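Local coordinates for beta-N-acetylhexosaminidase (Mycobacterium smegmatis, PDB 4YYF), which probably hydrolyses terminal non-reducing N-acetyl-D-hexosamine residues from N-acetyl-beta-D-hexosaminides, as a member of glycoside hydrolase family 3, at residues A59-I73 against D89-V103. The protein carries 1 engineered substitution. Numbering follows the deposited sequence.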
ATOM      1  N   ALA A  59      -3.339 -15.436  11.183  1.00 14.33           N
ATOM      2  CA  ALA A  59      -2.611 -14.245  11.611  1.00 14.99           C
ATOM      3  C   ALA A  59      -1.725 -14.550  12.810  1.00 17.76           C
ATOM      4  O   ALA A  59      -0.587 -14.081  12.886  1.00 13.35           O
ATOM      5  CB  ALA A  59      -3.572 -13.107  11.950  1.00 14.22           C
ATOM      6  N   ARG A  60      -2.252 -15.320  13.756  1.00 12.87           N
ATOM      7  CA  ARG A  60      -1.485 -15.624  14.964  1.00 13.39           C
ATOM      8  C   ARG A  60      -0.198 -16.386  14.628  1.00 14.31           C
ATOM      9  O   ARG A  60       0.861 -16.089  15.166  1.00 13.81           O
ATOM     10  CB  ARG A  60      -2.320 -16.423  15.963  1.00 13.52           C
ATOM     11  CG  ARG A  60      -1.585 -16.685  17.281  1.00 16.85           C
ATOM     12  CD  ARG A  60      -2.467 -17.410  18.299  1.00 16.20           C
ATOM     13  NE  ARG A  60      -3.615 -16.591  18.687  1.00 21.42           N
ATOM     14  CZ  ARG A  60      -3.568 -15.607  19.582  1.00 25.30           C
ATOM     15  NH1 ARG A  60      -2.420 -15.306  20.193  1.00 23.29           N
ATOM     16  NH2 ARG A  60      -4.673 -14.925  19.867  1.00 23.15           N
ATOM     17  N   ALA A  61      -0.294 -17.358  13.733  1.00 15.67           N
ATOM     18  CA  ALA A  61       0.872 -18.147  13.357  1.00 13.22           C
ATOM     19  C   ALA A  61       1.888 -17.338  12.551  1.00 14.77           C
ATOM     20  O   ALA A  61       3.085 -17.446  12.796  1.00 15.38           O
ATOM     21  CB  ALA A  61       0.458 -19.414  12.609  1.00 14.30           C
ATOM     22  N   VAL A  62       1.437 -16.521  11.603  1.00 10.40           N
ATOM     23  CA  VAL A  62       2.398 -15.815  10.750  1.00 12.50           C
ATOM     24  C   VAL A  62       3.167 -14.753  11.545  1.00 16.32           C
ATOM     25  O   VAL A  62       4.379 -14.578  11.354  1.00 14.85           O
ATOM     26  CB  VAL A  62       1.761 -15.261   9.440  1.00 13.65           C
ATOM     27  CG1 VAL A  62       1.001 -13.950   9.691  1.00 10.05           C
ATOM     28  CG2 VAL A  62       2.839 -15.044   8.365  1.00 14.17           C
ATOM     29  N   VAL A  63       2.484 -14.091  12.475  1.00 15.93           N
ATOM     30  CA  VAL A  63       3.114 -13.066  13.311  1.00 16.60           C
ATOM     31  C   VAL A  63       4.097 -13.671  14.320  1.00 19.78           C
ATOM     32  O   VAL A  63       5.243 -13.214  14.427  1.00 16.55           O
ATOM     33  CB  VAL A  63       2.061 -12.188  14.012  1.00 17.30           C
ATOM     34  CG1 VAL A  63       2.717 -11.274  15.067  1.00 16.13           C
ATOM     35  CG2 VAL A  63       1.295 -11.369  12.974  1.00 12.04           C
ATOM     36  N   ALA A  64       3.676 -14.713  15.039  1.00 16.50           N
ATOM     37  CA  ALA A  64       4.562 -15.331  16.025  1.00 16.77           C
ATOM     38  C   ALA A  64       5.697 -16.134  15.395  1.00 19.22           C
ATOM     39  O   ALA A  64       6.822 -16.165  15.916  1.00 15.86           O
ATOM     40  CB  ALA A  64       3.763 -16.216  16.998  1.00 17.31           C
ATOM     41  N   ASP A  65       5.426 -16.803  14.278  1.00 16.05           N
ATOM     42  CA  ASP A  65       6.430 -17.720  13.737  1.00 16.37           C
ATOM     43  C   ASP A  65       7.433 -17.017  12.845  1.00 18.04           C
ATOM     44  O   ASP A  65       8.584 -17.438  12.749  1.00 16.81           O
ATOM     45  CB  ASP A  65       5.774 -18.868  12.944  1.00 23.40           C
ATOM     46  CG  ASP A  65       4.893 -19.752  13.806  1.00 28.81           C
ATOM     47  OD1 ASP A  65       4.978 -19.653  15.042  1.00 29.99           O
ATOM     48  OD2 ASP A  65       4.110 -20.550  13.240  1.00 25.60           O
ATOM     49  N   HIS A  66       6.997 -15.959  12.177  1.00 15.36           N
ATOM     50  CA  HIS A  66       7.847 -15.307  11.194  1.00 17.38           C
ATOM     51  C   HIS A  66       8.077 -13.826  11.438  1.00 15.74           C
ATOM     52  O   HIS A  66       8.931 -13.234  10.794  1.00 16.42           O
ATOM     53  CB  HIS A  66       7.283 -15.536   9.780  1.00 14.91           C
ATOM     54  CG  HIS A  66       7.144 -16.978   9.435  1.00 17.31           C
ATOM     55  ND1 HIS A  66       8.235 -17.773   9.122  1.00 22.47           N
ATOM     56  CD2 HIS A  66       6.065 -17.796   9.378  1.00 18.69           C
ATOM     57  CE1 HIS A  66       7.830 -19.004   8.891  1.00 24.42           C
ATOM     58  NE2 HIS A  66       6.514 -19.049   9.037  1.00 23.15           N
ATOM     59  N   HIS A  67       7.323 -13.222  12.352  1.00 16.44           N
ATOM     60  CA  HIS A  67       7.537 -11.800  12.689  1.00 14.41           C
ATOM     61  C   HIS A  67       7.347 -10.873  11.494  1.00 15.53           C
ATOM     62  O   HIS A  67       8.062  -9.864  11.359  1.00 15.88           O
ATOM     63  CB  HIS A  67       8.924 -11.581  13.276  1.00 15.93           C
ATOM     64  CG  HIS A  67       9.213 -12.450  14.453  1.00 23.73           C
ATOM     65  ND1 HIS A  67       8.395 -12.487  15.564  1.00 25.80           N
ATOM     66  CD2 HIS A  67      10.217 -13.326  14.699  1.00 31.20           C
ATOM     67  CE1 HIS A  67       8.886 -13.345  16.441  1.00 30.94           C
ATOM     68  NE2 HIS A  67       9.988 -13.871  15.938  1.00 32.86           N
ATOM     69  N   VAL A  68       6.382 -11.198  10.639  1.00 15.71           N
ATOM     70  CA  VAL A  68       6.042 -10.304   9.528  1.00 15.50           C
ATOM     71  C   VAL A  68       5.597  -8.947  10.071  1.00 17.71           C
ATOM     72  O   VAL A  68       4.929  -8.859  11.122  1.00 15.49           O
ATOM     73  CB  VAL A  68       4.968 -10.892   8.578  1.00 12.05           C
ATOM     74  CG1 VAL A  68       5.501 -12.113   7.836  1.00 13.52           C
ATOM     75  CG2 VAL A  68       3.671 -11.229   9.335  1.00 13.12           C
ATOM     76  N   GLY A  69       5.988  -7.882   9.378  1.00 13.80           N
ATOM     77  CA  GLY A  69       5.729  -6.540   9.872  1.00 12.57           C
ATOM     78  C   GLY A  69       4.265  -6.159   9.773  1.00 15.13           C
ATOM     79  O   GLY A  69       3.766  -5.346  10.555  1.00 12.91           O
ATOM     80  N   GLY A  70       3.563  -6.741   8.810  1.00 13.52           N
ATOM     81  CA  GLY A  70       2.180  -6.349   8.610  1.00 13.25           C
ATOM     82  C   GLY A  70       1.298  -7.491   8.179  1.00 12.12           C
ATOM     83  O   GLY A  70       1.752  -8.436   7.532  1.00 12.86           O
ATOM     84  N   ILE A  71       0.024  -7.412   8.556  1.00 12.59           N
ATOM     85  CA  ILE A  71      -0.986  -8.321   8.037  1.00 14.25           C
ATOM     86  C   ILE A  71      -2.072  -7.499   7.359  1.00 16.04           C
ATOM     87  O   ILE A  71      -2.325  -6.359   7.751  1.00 15.77           O
ATOM     88  CB  ILE A  71      -1.600  -9.207   9.142  1.00 14.69           C
ATOM     89  CG1 ILE A  71      -2.172  -8.346  10.267  1.00 16.35           C
ATOM     90  CG2 ILE A  71      -0.547 -10.208   9.663  1.00 13.60           C
ATOM     91  CD1 ILE A  71      -2.993  -9.144  11.300  1.00 17.72           C
HETATM   92  N   MSE A  72      -2.700  -8.064   6.332  1.00 13.05           N
HETATM   93  CA  MSE A  72      -3.744  -7.342   5.627  1.00 15.45           C
HETATM   94  C   MSE A  72      -5.092  -8.041   5.783  1.00 17.16           C
HETATM   95  O   MSE A  72      -5.190  -9.266   5.697  1.00 17.22           O
HETATM   96  CB  MSE A  72      -3.425  -7.193   4.140  1.00 13.33           C
HETATM   97  CG  MSE A  72      -4.457  -6.327   3.433  1.00 25.00           C
HETATM   98 SE   MSE A  72      -4.163  -6.216   1.528  0.39 26.02          SE
HETATM   99  CE  MSE A  72      -5.552  -4.923   1.074  1.00 49.86           C
ATOM    100  N   ILE A  73      -6.122  -7.238   6.010  1.00 15.39           N
ATOM    101  CA  ILE A  73      -7.490  -7.712   6.088  1.00 16.60           C
ATOM    102  C   ILE A  73      -8.100  -7.522   4.702  1.00 16.67           C
ATOM    103  O   ILE A  73      -8.040  -6.430   4.142  1.00 15.62           O
ATOM    104  CB  ILE A  73      -8.299  -6.861   7.081  1.00 18.44           C
ATOM    105  CG1 ILE A  73      -7.624  -6.832   8.461  1.00 23.58           C
ATOM    106  CG2 ILE A  73      -9.729  -7.351   7.184  1.00 19.29           C
ATOM    107  CD1 ILE A  73      -7.439  -8.192   9.105  1.00 26.45           C
ATOM    108  N   ASP A  89      -4.911  -9.186  20.904  1.00 16.45           N
ATOM    109  CA  ASP A  89      -4.021 -10.109  21.585  1.00 15.94           C
ATOM    110  C   ASP A  89      -2.762 -10.397  20.764  1.00 19.48           C
ATOM    111  O   ASP A  89      -1.643 -10.407  21.295  1.00 17.06           O
ATOM    112  CB  ASP A  89      -4.766 -11.403  21.885  1.00 16.82           C
ATOM    113  CG  ASP A  89      -3.946 -12.367  22.710  1.00 21.52           C
ATOM    114  OD1 ASP A  89      -3.769 -12.101  23.911  1.00 26.61           O
ATOM    115  OD2 ASP A  89      -3.495 -13.392  22.164  1.00 27.85           O
ATOM    116  N   ILE A  90      -2.945 -10.628  19.469  1.00 16.03           N
ATOM    117  CA  ILE A  90      -1.822 -10.911  18.563  1.00 16.47           C
ATOM    118  C   ILE A  90      -0.916  -9.686  18.422  1.00 17.26           C
ATOM    119  O   ILE A  90       0.314  -9.791  18.471  1.00 18.37           O
ATOM    120  CB  ILE A  90      -2.356 -11.357  17.183  1.00 14.31           C
ATOM    121  CG1 ILE A  90      -3.066 -12.707  17.323  1.00 15.64           C
ATOM    122  CG2 ILE A  90      -1.230 -11.456  16.153  1.00 14.55           C
ATOM    123  CD1 ILE A  90      -3.996 -13.047  16.169  1.00 16.01           C
ATOM    124  N   ALA A  91      -1.536  -8.519  18.258  1.00 17.11           N
ATOM    125  CA  ALA A  91      -0.797  -7.265  18.114  1.00 13.59           C
ATOM    126  C   ALA A  91       0.041  -6.955  19.339  1.00 17.99           C
ATOM    127  O   ALA A  91       1.168  -6.491  19.213  1.00 17.67           O
ATOM    128  CB  ALA A  91      -1.755  -6.116  17.813  1.00 14.43           C
ATOM    129  N   ALA A  92      -0.507  -7.195  20.529  1.00 19.70           N
ATOM    130  CA  ALA A  92       0.217  -6.876  21.765  1.00 22.17           C
ATOM    131  C   ALA A  92       1.448  -7.750  21.963  1.00 21.52           C
ATOM    132  O   ALA A  92       2.412  -7.342  22.601  1.00 22.02           O
ATOM    133  CB  ALA A  92      -0.695  -6.974  22.971  1.00 23.18           C
ATOM    134  N   SER A  93       1.428  -8.963  21.435  1.00 19.75           N
ATOM    135  CA  SER A  93       2.588  -9.813  21.624  1.00 23.39           C
ATOM    136  C   SER A  93       3.561  -9.736  20.450  1.00 23.23           C
ATOM    137  O   SER A  93       4.600 -10.387  20.466  1.00 20.65           O
ATOM    138  CB  SER A  93       2.187 -11.257  21.941  1.00 23.02           C
ATOM    139  OG  SER A  93       1.406 -11.797  20.907  1.00 29.56           O
ATOM    140  N   ALA A  94       3.242  -8.921  19.448  1.00 21.51           N
ATOM    141  CA  ALA A  94       4.151  -8.741  18.309  1.00 22.92           C
ATOM    142  C   ALA A  94       5.482  -8.139  18.756  1.00 19.96           C
ATOM    143  O   ALA A  94       5.515  -7.230  19.583  1.00 20.27           O
ATOM    144  CB  ALA A  94       3.521  -7.876  17.245  1.00 21.50           C
ATOM    145  N   ALA A  95       6.573  -8.671  18.204  1.00 24.16           N
ATOM    146  CA  ALA A  95       7.936  -8.227  18.512  1.00 31.67           C
ATOM    147  C   ALA A  95       8.815  -8.586  17.323  1.00 34.66           C
ATOM    148  O   ALA A  95       8.546  -9.578  16.642  1.00 32.27           O
ATOM    149  CB  ALA A  95       8.452  -8.907  19.790  1.00 33.20           C
ATOM    150  N   PRO A  96       9.871  -7.792  17.062  1.00 39.97           N
ATOM    151  CA  PRO A  96      10.355  -6.650  17.849  1.00 35.04           C
ATOM    152  C   PRO A  96       9.604  -5.336  17.597  1.00 32.27           C
ATOM    153  O   PRO A  96       9.655  -4.470  18.470  1.00 36.20           O
ATOM    154  CB  PRO A  96      11.815  -6.522  17.397  1.00 36.92           C
ATOM    155  CG  PRO A  96      11.782  -6.964  15.972  1.00 38.61           C
ATOM    156  CD  PRO A  96      10.719  -8.040  15.880  1.00 40.40           C
ATOM    157  N   LEU A  97       8.935  -5.183  16.453  1.00 25.11           N
ATOM    158  CA  LEU A  97       8.191  -3.951  16.163  1.00 22.75           C
ATOM    159  C   LEU A  97       6.690  -4.174  16.317  1.00 22.07           C
ATOM    160  O   LEU A  97       6.215  -5.308  16.241  1.00 18.82           O
ATOM    161  CB  LEU A  97       8.507  -3.426  14.758  1.00 20.19           C
ATOM    162  CG  LEU A  97       9.891  -2.801  14.608  1.00 23.77           C
ATOM    163  CD1 LEU A  97      10.242  -2.593  13.147  1.00 27.84           C
ATOM    164  CD2 LEU A  97       9.911  -1.464  15.345  1.00 29.20           C
ATOM    165  N   PRO A  98       5.937  -3.091  16.554  1.00 17.95           N
ATOM    166  CA  PRO A  98       4.478  -3.237  16.572  1.00 16.31           C
ATOM    167  C   PRO A  98       3.960  -3.765  15.227  1.00 22.82           C
ATOM    168  O   PRO A  98       4.611  -3.588  14.195  1.00 16.23           O
ATOM    169  CB  PRO A  98       3.985  -1.801  16.792  1.00 18.35           C
ATOM    170  CG  PRO A  98       5.092  -1.117  17.521  1.00 21.13           C
ATOM    171  CD  PRO A  98       6.374  -1.738  16.963  1.00 18.35           C
ATOM    172  N   LEU A  99       2.800  -4.407  15.246  1.00 17.35           N
ATOM    173  CA  LEU A  99       2.213  -4.982  14.041  1.00 20.24           C
ATOM    174  C   LEU A  99       1.413  -3.930  13.287  1.00 19.27           C
ATOM    175  O   LEU A  99       0.647  -3.171  13.894  1.00 17.39           O
ATOM    176  CB  LEU A  99       1.284  -6.142  14.419  1.00 18.98           C
ATOM    177  CG  LEU A  99       0.590  -6.925  13.305  1.00 17.84           C
ATOM    178  CD1 LEU A  99       1.634  -7.633  12.449  1.00 17.63           C
ATOM    179  CD2 LEU A  99      -0.413  -7.944  13.904  1.00 16.47           C
ATOM    180  N   ALA A 100       1.598  -3.866  11.971  1.00 14.02           N
ATOM    181  CA  ALA A 100       0.759  -2.998  11.143  1.00 17.09           C
ATOM    182  C   ALA A 100      -0.411  -3.812  10.623  1.00 17.58           C
ATOM    183  O   ALA A 100      -0.245  -4.949  10.189  1.00 15.93           O
ATOM    184  CB  ALA A 100       1.553  -2.403   9.974  1.00 14.22           C
ATOM    185  N   VAL A 101      -1.604  -3.234  10.674  1.00 12.38           N
ATOM    186  CA  VAL A 101      -2.805  -3.939  10.254  1.00 12.78           C
ATOM    187  C   VAL A 101      -3.466  -3.103   9.173  1.00 16.00           C
ATOM    188  O   VAL A 101      -3.914  -2.001   9.446  1.00 14.38           O
ATOM    189  CB  VAL A 101      -3.770  -4.113  11.440  1.00 14.41           C
ATOM    190  CG1 VAL A 101      -5.071  -4.814  10.981  1.00 16.21           C
ATOM    191  CG2 VAL A 101      -3.072  -4.921  12.551  1.00 14.20           C
ATOM    192  N   SER A 102      -3.514  -3.627   7.950  1.00 14.91           N
ATOM    193  CA  SER A 102      -3.938  -2.830   6.803  1.00 13.38           C
ATOM    194  C   SER A 102      -5.201  -3.390   6.172  1.00 16.18           C
ATOM    195  O   SER A 102      -5.564  -4.545   6.410  1.00 13.38           O
ATOM    196  CB  SER A 102      -2.814  -2.750   5.770  1.00 12.72           C
ATOM    197  OG  SER A 102      -2.426  -4.050   5.345  1.00 17.19           O
ATOM    198  N   VAL A 103      -5.860  -2.565   5.352  1.00 14.74           N
ATOM    199  CA  VAL A 103      -7.123  -2.923   4.727  1.00 16.72           C
ATOM    200  C   VAL A 103      -7.367  -2.005   3.522  1.00 18.24           C
ATOM    201  O   VAL A 103      -6.858  -0.879   3.484  1.00 15.20           O
ATOM    202  CB  VAL A 103      -8.296  -2.785   5.750  1.00 15.62           C
ATOM    203  CG1 VAL A 103      -8.496  -1.310   6.156  1.00 14.53           C
ATOM    204  CG2 VAL A 103      -9.598  -3.371   5.180  1.00 14.93           C
TER
HETATM  205  O   HOH W   1       6.141 -10.705  16.201  1.00 27.46           O
HETATM  206  O   HOH W   2      -0.244  -4.002   7.279  1.00 21.92           O
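R60 reaches D89 with CG anti to its own backbone N (chi1 -176°) and a bend at chi3 (-64°), while D89 likewise sends its carboxylate out anti to N. The two residues join neighbouring helices of a TIM-barrel-type domain, in which strand 70-73, helix 86-93 and strand 100-107 make a beta-alpha-beta unit. The salt bridge is end-on and forked: NH1 and NH2 of R60 both donate to OD2 of D89, each at 3.0 Å. That oxygen lies close to the guanidinium plane, although both hydrogen bonds are bent. I90 covers one face of the same group, its CG1 3.7 Å from R60 CZ, so the arginine is held at its edge by charge and over a face by hydrocarbon.

Deeper in, V63, on the inner side of helix 59-66, packs against I90 of the next helix and against A94 and L99 of the loop that leads to strand 100-107. Its CG1 meets A94 CB and I90 CG2, whereas CG2 turns to L99, 3.8 Å from CD1. L99 CD2 continues this apolar layer to I71 CD1, the two side chains crossing at about a right angle, and I71 and V101 also touch L87 of the intervening helix.

Parallel pairing of the strands is documented by a ladder in which A100 N donates to G69 O, I71 N to A100 O, S102 N to I71 O and I73 N to S102 O. The first is nearly straight (174°). K359 NZ also donates to G69 O, giving this carbonyl a second partner.

Just after helix 59-66, H67 adopts positive phi, and a water links the end of that helix to the loop at A95: it donates to V63 O, accepts from A95 N and lies at the edge of the imidazole, 2.9 Å from H67 ND1.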